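Local atomic coordinates of UDP-N-acetylmuramate--L-alanine ligase (Thermotoga maritima, PDB entry 1J6U), a protein that catalyses the ATP-dependent joining of L-alanine to UDP-N-acetylmuramate, a step in building the peptidoglycan of the bacterial cell wall. Residues D233-L245 with L280-L292. Numbering follows the deposited sequence.
Sequences DVTFGVKKGTYTL and LNALAVIALFDSL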
ATOM      1  N   ASP A 233     -14.378 -14.577 -12.005  1.00 38.72           N
ATOM      2  CA  ASP A 233     -15.414 -14.586 -13.003  1.00 35.22           C
ATOM      3  C   ASP A 233     -14.711 -14.094 -14.263  1.00 34.74           C
ATOM      4  O   ASP A 233     -15.076 -14.462 -15.357  1.00 45.56           O
ATOM      5  CB  ASP A 233     -16.529 -13.676 -12.544  1.00 44.12           C
ATOM      6  CG  ASP A 233     -17.226 -14.218 -11.307  1.00 50.88           C
ATOM      7  OD1 ASP A 233     -17.435 -13.452 -10.333  1.00 58.22           O
ATOM      8  OD2 ASP A 233     -17.561 -15.432 -11.318  1.00 73.93           O
ATOM      9  N   VAL A 234     -13.706 -13.235 -14.092  1.00 41.12           N
ATOM     10  CA  VAL A 234     -12.856 -12.758 -15.193  1.00 35.41           C
ATOM     11  C   VAL A 234     -11.420 -12.709 -14.655  1.00 42.44           C
ATOM     12  O   VAL A 234     -11.187 -12.539 -13.444  1.00 33.20           O
ATOM     13  CB  VAL A 234     -13.232 -11.352 -15.756  1.00 39.58           C
ATOM     14  CG1 VAL A 234     -14.653 -11.360 -16.223  1.00 57.00           C
ATOM     15  CG2 VAL A 234     -13.013 -10.277 -14.722  1.00 56.50           C
ATOM     16  N   THR A 235     -10.464 -12.877 -15.562  1.00 36.31           N
ATOM     17  CA  THR A 235      -9.058 -12.867 -15.202  1.00 39.58           C
ATOM     18  C   THR A 235      -8.185 -11.935 -16.049  1.00 36.71           C
ATOM     19  O   THR A 235      -8.589 -11.441 -17.120  1.00 32.33           O
ATOM     20  CB  THR A 235      -8.460 -14.274 -15.291  1.00 39.29           C
ATOM     21  OG1 THR A 235      -8.499 -14.714 -16.652  1.00 42.83           O
ATOM     22  CG2 THR A 235      -9.237 -15.223 -14.437  1.00 30.27           C
ATOM     23  N   PHE A 236      -6.984 -11.689 -15.527  1.00 34.41           N
ATOM     24  CA  PHE A 236      -5.990 -10.842 -16.185  1.00 38.18           C
ATOM     25  C   PHE A 236      -4.679 -11.568 -15.908  1.00 40.22           C
ATOM     26  O   PHE A 236      -4.495 -12.215 -14.873  1.00 32.58           O
ATOM     27  CB  PHE A 236      -5.962  -9.400 -15.601  1.00 33.65           C
ATOM     28  CG  PHE A 236      -5.607  -9.344 -14.138  1.00 33.13           C
ATOM     29  CD1 PHE A 236      -4.272  -9.228 -13.732  1.00 36.56           C
ATOM     30  CD2 PHE A 236      -6.578  -9.544 -13.176  1.00 26.30           C
ATOM     31  CE1 PHE A 236      -3.907  -9.332 -12.376  1.00 29.15           C
ATOM     32  CE2 PHE A 236      -6.236  -9.656 -11.815  1.00 40.82           C
ATOM     33  CZ  PHE A 236      -4.893  -9.555 -11.404  1.00 27.61           C
ATOM     34  N   GLY A 237      -3.778 -11.455 -16.861  1.00 38.08           N
ATOM     35  CA  GLY A 237      -2.507 -12.108 -16.771  1.00 34.48           C
ATOM     36  C   GLY A 237      -1.680 -11.548 -17.892  1.00 39.31           C
ATOM     37  O   GLY A 237      -2.078 -10.607 -18.592  1.00 36.69           O
ATOM     38  N   VAL A 238      -0.507 -12.116 -18.067  1.00 45.79           N
ATOM     39  CA  VAL A 238       0.356 -11.613 -19.091  1.00 42.64           C
ATOM     40  C   VAL A 238       0.123 -12.404 -20.349  1.00 45.73           C
ATOM     41  O   VAL A 238      -0.216 -11.844 -21.400  1.00 46.60           O
ATOM     42  CB  VAL A 238       1.821 -11.735 -18.671  1.00 35.93           C
ATOM     43  CG1 VAL A 238       2.687 -11.157 -19.737  1.00 34.37           C
ATOM     44  CG2 VAL A 238       2.046 -10.996 -17.362  1.00 34.14           C
ATOM     45  N   LYS A 239       0.279 -13.715 -20.237  1.00 45.63           N
ATOM     46  CA  LYS A 239       0.131 -14.556 -21.408  1.00 53.22           C
ATOM     47  C   LYS A 239      -1.182 -15.308 -21.432  1.00 51.46           C
ATOM     48  O   LYS A 239      -1.626 -15.706 -22.491  1.00 57.16           O
ATOM     49  CB  LYS A 239       1.317 -15.510 -21.512  1.00 58.23           C
ATOM     50  CG  LYS A 239       2.633 -14.794 -21.800  1.00 59.85           C
ATOM     51  N   LYS A 240      -1.807 -15.476 -20.270  1.00 51.57           N
ATOM     52  CA  LYS A 240      -3.090 -16.151 -20.186  1.00 42.11           C
ATOM     53  C   LYS A 240      -4.056 -15.364 -19.321  1.00 46.26           C
ATOM     54  O   LYS A 240      -3.642 -14.602 -18.438  1.00 43.95           O
ATOM     55  CB  LYS A 240      -2.942 -17.580 -19.648  1.00 39.90           C
ATOM     56  CG  LYS A 240      -2.358 -17.717 -18.275  1.00 66.53           C
ATOM     57  CD  LYS A 240      -2.251 -19.194 -17.894  1.00 76.83           C
ATOM     58  CE  LYS A 240      -1.528 -19.386 -16.557  1.00 92.63           C
ATOM     59  NZ  LYS A 240      -1.550 -20.812 -16.094  1.00 98.33           N
ATOM     60  N   GLY A 241      -5.347 -15.535 -19.610  1.00 47.87           N
ATOM     61  CA  GLY A 241      -6.399 -14.854 -18.876  1.00 40.28           C
ATOM     62  C   GLY A 241      -7.378 -14.128 -19.779  1.00 39.32           C
ATOM     63  O   GLY A 241      -7.159 -14.037 -20.983  1.00 40.77           O
ATOM     64  N   THR A 242      -8.469 -13.614 -19.211  1.00 37.20           N
ATOM     65  CA  THR A 242      -9.448 -12.893 -20.016  1.00 33.09           C
ATOM     66  C   THR A 242      -8.775 -11.645 -20.626  1.00 41.97           C
ATOM     67  O   THR A 242      -8.896 -11.368 -21.811  1.00 41.14           O
ATOM     68  CB  THR A 242     -10.639 -12.405 -19.170  1.00 33.61           C
ATOM     69  OG1 THR A 242     -11.117 -13.463 -18.345  1.00 40.73           O
ATOM     70  CG2 THR A 242     -11.776 -11.899 -20.076  1.00 39.13           C
ATOM     71  N   TYR A 243      -8.101 -10.868 -19.787  1.00 39.98           N
ATOM     72  CA  TYR A 243      -7.406  -9.690 -20.272  1.00 40.84           C
ATOM     73  C   TYR A 243      -5.967 -10.083 -20.236  1.00 42.95           C
ATOM     74  O   TYR A 243      -5.475 -10.633 -19.245  1.00 39.82           O
ATOM     75  CB  TYR A 243      -7.686  -8.499 -19.388  1.00 35.23           C
ATOM     76  CG  TYR A 243      -9.141  -8.164 -19.459  1.00 35.26           C
ATOM     77  CD1 TYR A 243     -10.057  -8.785 -18.619  1.00 26.85           C
ATOM     78  CD2 TYR A 243      -9.610  -7.286 -20.424  1.00 31.95           C
ATOM     79  CE1 TYR A 243     -11.391  -8.536 -18.758  1.00 36.32           C
ATOM     80  CE2 TYR A 243     -10.929  -7.025 -20.564  1.00 33.99           C
ATOM     81  CZ  TYR A 243     -11.822  -7.655 -19.736  1.00 30.01           C
ATOM     82  OH  TYR A 243     -13.164  -7.425 -19.901  1.00 35.99           O
ATOM     83  N   THR A 244      -5.303  -9.788 -21.343  1.00 41.15           N
ATOM     84  CA  THR A 244      -3.926 -10.181 -21.564  1.00 40.14           C
ATOM     85  C   THR A 244      -3.032  -9.044 -22.112  1.00 33.98           C
ATOM     86  O   THR A 244      -3.529  -8.029 -22.624  1.00 40.78           O
ATOM     87  CB  THR A 244      -4.016 -11.437 -22.486  1.00 36.18           C
ATOM     88  OG1 THR A 244      -3.788 -12.600 -21.687  1.00 44.37           O
ATOM     89  CG2 THR A 244      -3.103 -11.373 -23.682  1.00 51.17           C
ATOM     90  N   LEU A 245      -1.723  -9.205 -21.976  1.00 43.23           N
ATOM     91  CA  LEU A 245      -0.769  -8.201 -22.465  1.00 46.33           C
ATOM     92  C   LEU A 245      -0.137  -8.632 -23.763  1.00 49.40           C
ATOM     93  O   LEU A 245       0.516  -9.673 -23.830  1.00 49.64           O
ATOM     94  CB  LEU A 245       0.351  -7.990 -21.463  1.00 45.86           C
ATOM     95  CG  LEU A 245      -0.113  -7.344 -20.184  1.00 52.29           C
ATOM     96  CD1 LEU A 245       1.082  -7.117 -19.291  1.00 56.87           C
ATOM     97  CD2 LEU A 245      -0.778  -6.023 -20.524  1.00 46.74           C
ATOM     98  N   LEU A 280      -0.095  -4.839 -14.423  1.00 29.03           N
ATOM     99  CA  LEU A 280      -0.958  -5.905 -13.955  1.00 30.62           C
ATOM    100  C   LEU A 280      -2.054  -5.354 -13.044  1.00 32.02           C
ATOM    101  O   LEU A 280      -3.194  -5.762 -13.142  1.00 40.34           O
ATOM    102  CB  LEU A 280      -0.124  -6.981 -13.248  1.00 31.69           C
ATOM    103  CG  LEU A 280       0.206  -8.243 -14.064  1.00 43.44           C
ATOM    104  CD1 LEU A 280       0.275  -7.969 -15.549  1.00 45.74           C
ATOM    105  CD2 LEU A 280       1.512  -8.797 -13.574  1.00 38.07           C
ATOM    106  N   ASN A 281      -1.716  -4.405 -12.182  1.00 33.11           N
ATOM    107  CA  ASN A 281      -2.701  -3.802 -11.298  1.00 34.24           C
ATOM    108  C   ASN A 281      -3.724  -3.008 -12.119  1.00 34.82           C
ATOM    109  O   ASN A 281      -4.891  -2.941 -11.763  1.00 29.48           O
ATOM    110  CB  ASN A 281      -2.044  -2.822 -10.279  1.00 28.47           C
ATOM    111  CG  ASN A 281      -1.077  -3.507  -9.313  1.00 40.25           C
ATOM    112  OD1 ASN A 281      -1.220  -4.693  -8.975  1.00 40.15           O
ATOM    113  ND2 ASN A 281      -0.095  -2.744  -8.844  1.00 34.16           N
ATOM    114  N   ALA A 282      -3.254  -2.322 -13.152  1.00 28.25           N
ATOM    115  CA  ALA A 282      -4.135  -1.552 -14.001  1.00 31.43           C
ATOM    116  C   ALA A 282      -5.025  -2.548 -14.801  1.00 36.23           C
ATOM    117  O   ALA A 282      -6.217  -2.301 -14.951  1.00 28.40           O
ATOM    118  CB  ALA A 282      -3.332  -0.704 -14.920  1.00 27.38           C
ATOM    119  N   LEU A 283      -4.436  -3.647 -15.288  1.00 27.15           N
ATOM    120  CA  LEU A 283      -5.155  -4.692 -15.999  1.00 33.72           C
ATOM    121  C   LEU A 283      -6.323  -5.185 -15.112  1.00 46.15           C
ATOM    122  O   LEU A 283      -7.457  -5.269 -15.571  1.00 40.55           O
ATOM    123  CB  LEU A 283      -4.247  -5.884 -16.288  1.00 34.05           C
ATOM    124  CG  LEU A 283      -3.926  -6.283 -17.741  1.00 45.84           C
ATOM    125  CD1 LEU A 283      -3.858  -7.787 -17.831  1.00 41.34           C
ATOM    126  CD2 LEU A 283      -4.973  -5.775 -18.711  1.00 39.87           C
ATOM    127  N   ALA A 284      -6.062  -5.504 -13.845  1.00 38.86           N
ATOM    128  CA  ALA A 284      -7.145  -5.954 -12.973  1.00 36.96           C
ATOM    129  C   ALA A 284      -8.230  -4.882 -12.873  1.00 40.25           C
ATOM    130  O   ALA A 284      -9.427  -5.191 -12.771  1.00 40.03           O
ATOM    131  CB  ALA A 284      -6.616  -6.288 -11.576  1.00 34.11           C
ATOM    132  N   VAL A 285      -7.823  -3.619 -12.903  1.00 29.82           N
ATOM    133  CA  VAL A 285      -8.798  -2.555 -12.825  1.00 32.18           C
ATOM    134  C   VAL A 285      -9.676  -2.521 -14.087  1.00 33.28           C
ATOM    135  O   VAL A 285     -10.897  -2.420 -14.029  1.00 35.78           O
ATOM    136  CB  VAL A 285      -8.103  -1.178 -12.603  1.00 38.71           C
ATOM    137  CG1 VAL A 285      -9.137  -0.028 -12.785  1.00 36.48           C
ATOM    138  CG2 VAL A 285      -7.527  -1.113 -11.141  1.00 35.02           C
ATOM    139  N   ILE A 286      -9.020  -2.549 -15.230  1.00 30.05           N
ATOM    140  CA  ILE A 286      -9.678  -2.572 -16.503  1.00 35.56           C
ATOM    141  C   ILE A 286     -10.658  -3.763 -16.531  1.00 36.33           C
ATOM    142  O   ILE A 286     -11.795  -3.635 -16.952  1.00 38.23           O
ATOM    143  CB  ILE A 286      -8.623  -2.740 -17.590  1.00 38.67           C
ATOM    144  CG1 ILE A 286      -8.035  -1.387 -17.920  1.00 35.69           C
ATOM    145  CG2 ILE A 286      -9.216  -3.381 -18.858  1.00 42.57           C
ATOM    146  CD1 ILE A 286      -6.718  -1.528 -18.686  1.00 35.89           C
ATOM    147  N   ALA A 287     -10.199  -4.916 -16.068  1.00 33.68           N
ATOM    148  CA  ALA A 287     -11.014  -6.094 -16.072  1.00 29.89           C
ATOM    149  C   ALA A 287     -12.263  -5.894 -15.264  1.00 42.39           C
ATOM    150  O   ALA A 287     -13.343  -6.312 -15.686  1.00 46.97           O
ATOM    151  CB  ALA A 287     -10.227  -7.313 -15.560  1.00 17.33           C
ATOM    152  N   LEU A 288     -12.143  -5.257 -14.110  1.00 38.44           N
ATOM    153  CA  LEU A 288     -13.316  -5.059 -13.286  1.00 30.94           C
ATOM    154  C   LEU A 288     -14.340  -4.149 -13.973  1.00 38.26           C
ATOM    155  O   LEU A 288     -15.485  -4.529 -14.166  1.00 40.79           O
ATOM    156  CB  LEU A 288     -12.934  -4.443 -11.940  1.00 33.95           C
ATOM    157  CG  LEU A 288     -14.119  -4.024 -11.066  1.00 38.34           C
ATOM    158  CD1 LEU A 288     -14.821  -5.280 -10.597  1.00 44.87           C
ATOM    159  CD2 LEU A 288     -13.674  -3.219  -9.887  1.00 40.61           C
ATOM    160  N   PHE A 289     -13.918  -2.943 -14.317  1.00 27.90           N
ATOM    161  CA  PHE A 289     -14.778  -1.963 -14.944  1.00 34.73           C
ATOM    162  C   PHE A 289     -15.374  -2.339 -16.299  1.00 39.84           C
ATOM    163  O   PHE A 289     -16.533  -1.994 -16.599  1.00 43.06           O
ATOM    164  CB  PHE A 289     -14.041  -0.635 -15.026  1.00 26.78           C
ATOM    165  CG  PHE A 289     -14.009   0.081 -13.723  1.00 38.38           C
ATOM    166  CD1 PHE A 289     -12.872   0.056 -12.908  1.00 27.22           C
ATOM    167  CD2 PHE A 289     -15.146   0.700 -13.265  1.00 23.01           C
ATOM    168  CE1 PHE A 289     -12.890   0.641 -11.655  1.00 46.14           C
ATOM    169  CE2 PHE A 289     -15.176   1.297 -12.004  1.00 52.63           C
ATOM    170  CZ  PHE A 289     -14.045   1.269 -11.192  1.00 35.08           C
ATOM    171  N   ASP A 290     -14.580  -3.030 -17.108  1.00 31.79           N
ATOM    172  CA  ASP A 290     -15.024  -3.516 -18.400  1.00 33.53           C
ATOM    173  C   ASP A 290     -16.115  -4.553 -18.075  1.00 39.90           C
ATOM    174  O   ASP A 290     -17.195  -4.545 -18.650  1.00 45.47           O
ATOM    175  CB  ASP A 290     -13.856  -4.181 -19.127  1.00 29.45           C
ATOM    176  CG  ASP A 290     -14.107  -4.339 -20.630  1.00 43.19           C
ATOM    177  OD1 ASP A 290     -14.716  -3.444 -21.223  1.00 38.14           O
ATOM    178  OD2 ASP A 290     -13.673  -5.334 -21.231  1.00 30.67           O
ATOM    179  N   SER A 291     -15.846  -5.421 -17.111  1.00 36.04           N
ATOM    180  CA  SER A 291     -16.815  -6.428 -16.756  1.00 32.23           C
ATOM    181  C   SER A 291     -18.126  -5.806 -16.280  1.00 43.90           C
ATOM    182  O   SER A 291     -19.196  -6.418 -16.400  1.00 32.41           O
ATOM    183  CB  SER A 291     -16.224  -7.350 -15.696  1.00 26.64           C
ATOM    184  OG  SER A 291     -15.412  -8.339 -16.318  1.00 44.18           O
ATOM    185  N   LEU A 292     -18.049  -4.585 -15.754  1.00 34.56           N
ATOM    186  CA  LEU A 292     -19.240  -3.928 -15.260  1.00 37.14           C
ATOM    187  C   LEU A 292     -19.808  -3.026 -16.338  1.00 43.03           C
ATOM    188  O   LEU A 292     -20.633  -2.177 -16.053  1.00 44.97           O
ATOM    189  CB  LEU A 292     -18.924  -3.096 -14.015  1.00 33.42           C
ATOM    190  CG  LEU A 292     -18.598  -3.805 -12.696  1.00 39.54           C
ATOM    191  CD1 LEU A 292     -18.160  -2.792 -11.631  1.00 37.77           C
ATOM    192  CD2 LEU A 292     -19.816  -4.541 -12.206  1.00 34.00           C
TER
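Y243 OH donates a hydrogen bond to D290 OD2 at 2.5 Å, joining the two segments. OD2 lies at the edge of the ring, near its plane, and is met on its anti side. Ring and carboxylate planes stand 72° apart. K261 forms a salt bridge to OD2, and the hydroxyl of Y266 is hydrogen-bonded to OD1.

Two alanines of the helix make CH-pi contacts. CB of A284 sits over one face of the F236 ring, 3.6 Å from its centroid. CG of F236 lies between its backbone N and carbonyl carbon (chi1 61°), which turns one ring face to A284. CA of A287 lies over one face of the Y243 ring, and its CB is 3.4 Å from Y243 CD1. Replacing Y243 by alanine is likely to leave A287 without the ring over it and take the phenol donor from D290 OD2, leaving that oxygen to K261.

Aliphatic side chains make much of the rest. L283 spans the two strands: CD1 reaches CB of F236 at 3.5 Å, while CD2 approaches CB of Y243 at 3.9 Å. CD1 of L280 meets both V238 CG2 and L245 CD1. V234 CG2 faces A287 CB, and V234 CG1 lies 3.1 Å from S291 OG.

Strand 234-236 edges the mixed sheet of the Mur ligase middle domain and runs nearly antiparallel to the helix, at 157°. Strand 243-250 begins a small antiparallel sheet. Helix 276-291 packs against both within this central domain, which carries the predicted ATP site; the L280 side chain is about 8 Å from its G124.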